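Local coordinates for mRNA export factor MEX67 (PDB 1Q40), which probably helps carry mRNA out of the nucleus, its NTF2-like middle domain being paired with a partner protein, at residues T81-S85 with I86-M90. Numbering follows the deposited sequence.
Sequences TRVSS and IKARM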
# COMPACT_ATOMS: atom_id res chain seq x y z
N THR B 81 -4.41 12.06 -2.01
CA THR B 81 -4.80 12.50 -3.36
C THR B 81 -6.13 13.26 -3.36
O THR B 81 -6.48 13.88 -4.36
CB THR B 81 -4.96 11.33 -4.36
OG1 THR B 81 -6.08 10.51 -3.96
CG2 THR B 81 -3.74 10.41 -4.36
N ARG B 82 -6.86 13.17 -2.26
CA ARG B 82 -8.23 13.70 -2.16
C ARG B 82 -8.41 14.85 -1.15
O ARG B 82 -9.47 15.47 -1.10
CB ARG B 82 -9.18 12.56 -1.79
CG ARG B 82 -9.25 11.44 -2.83
CD ARG B 82 -10.05 11.80 -4.06
NE ARG B 82 -10.06 10.75 -5.07
CZ ARG B 82 -10.74 10.83 -6.21
NH1 ARG B 82 -11.49 11.88 -6.47
NH2 ARG B 82 -10.68 9.85 -7.10
N VAL B 83 -7.36 15.09 -0.37
CA VAL B 83 -7.31 16.14 0.66
C VAL B 83 -6.19 17.10 0.25
O VAL B 83 -5.02 16.70 0.21
CB VAL B 83 -6.95 15.53 2.05
CG1 VAL B 83 -7.14 16.54 3.16
CG2 VAL B 83 -7.77 14.29 2.33
N SER B 84 -6.52 18.35 -0.06
CA SER B 84 -5.52 19.30 -0.58
C SER B 84 -5.07 20.39 0.40
O SER B 84 -3.92 20.84 0.34
CB SER B 84 -6.01 19.92 -1.90
OG SER B 84 -6.51 21.23 -1.72
N SER B 85 -5.96 20.83 1.30
CA SER B 85 -5.61 21.89 2.24
C SER B 85 -4.67 21.35 3.32
O SER B 85 -4.84 20.23 3.80
CB SER B 85 -6.85 22.56 2.86
OG SER B 85 -7.28 21.95 4.08
N ILE B 86 -3.68 22.16 3.69
CA ILE B 86 -2.69 21.77 4.68
C ILE B 86 -3.34 21.50 6.03
O ILE B 86 -2.95 20.58 6.74
CB ILE B 86 -1.60 22.86 4.82
CG1 ILE B 86 -0.78 22.96 3.53
CG2 ILE B 86 -0.68 22.59 6.01
CD1 ILE B 86 -0.03 24.29 3.36
N LYS B 87 -4.35 22.29 6.37
CA LYS B 87 -5.05 22.13 7.64
C LYS B 87 -5.64 20.73 7.75
O LYS B 87 -5.47 20.07 8.76
CB LYS B 87 -6.16 23.17 7.81
CG LYS B 87 -6.74 23.23 9.22
CD LYS B 87 -8.05 24.03 9.27
CE LYS B 87 -9.03 23.44 10.29
NZ LYS B 87 -9.34 21.99 10.06
N ALA B 88 -6.35 20.30 6.71
CA ALA B 88 -7.00 19.00 6.71
C ALA B 88 -5.98 17.86 6.66
O ALA B 88 -6.16 16.83 7.31
CB ALA B 88 -7.97 18.89 5.54
N ARG B 89 -4.90 18.05 5.91
CA ARG B 89 -3.84 17.04 5.80
C ARG B 89 -3.21 16.74 7.16
O ARG B 89 -2.98 15.58 7.51
CB ARG B 89 -2.79 17.46 4.77
CG ARG B 89 -3.31 17.41 3.34
CD ARG B 89 -2.44 18.12 2.33
NE ARG B 89 -1.29 17.32 1.92
CZ ARG B 89 -1.22 16.58 0.80
NH1 ARG B 89 -2.26 16.45 -0.01
NH2 ARG B 89 -0.11 15.92 0.53
N MSE B 90 -2.98 17.78 7.95
CA MSE B 90 -2.34 17.59 9.25
C MSE B 90 -3.34 17.19 10.34
O MSE B 90 -2.98 16.48 11.27
CB MSE B 90 -1.54 18.83 9.63
CG MSE B 90 -0.37 19.14 8.66
SE MSE B 90 0.67 17.62 7.97
CE MSE B 90 1.65 17.20 9.58
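Lys87 CB passes the hydroxyl of Ser85, the N-cap residue of the short helix 86-91, at 4.1 Å from Ser85 OG; Ile86, the first helical residue just before it, turns its side chain from the loop and packs on the backbone of the other protein chain. The touch at Lys87 is slight, and the long chain, bent near its end, carries the amino group off. Ala88 meets the loop twice. Its backbone N donates to Ser85 OG over 3.2 Å in a nearly straight bond, so the hydroxyl of Ser85 occupies one of the amide N-H groups at the start of the helix. Ala88 CB presses against Val83 CG1 at 3.4 Å, tighter than a usual carbon contact; with chi1 at -169° that branch of Val83 stands anti to the backbone N and reaches across to the first turn. The capped helix start lies on the surface of the NTF2-like domain, in the long connection after strand 44-49, with the Val83-Ala88 contact beside the cap. Arg89 holds the loop at two levels. Its backbone N donates to Ser85 O at 3.0 Å, the first helical i to i+4 bond, and Arg89 CG and CD pass close to the same oxygen, CG at 3.2 Å from Ser85 O. The chain then bends at chi3, bringing the guanidinium back along the loop, where Val83 O accepts from Arg89 NH1 at 2.8 Å, nearly along its C=O direction but bent at the hydrogen (143°), and lies slightly (17°) out of the guanidinium plane. NH1 also makes a weak bond to Leu80 O, whereas NH2 is hydrogen-bonded to a polar and an aromatic side chain of the other protein chain, tying this buried arginine into the interface.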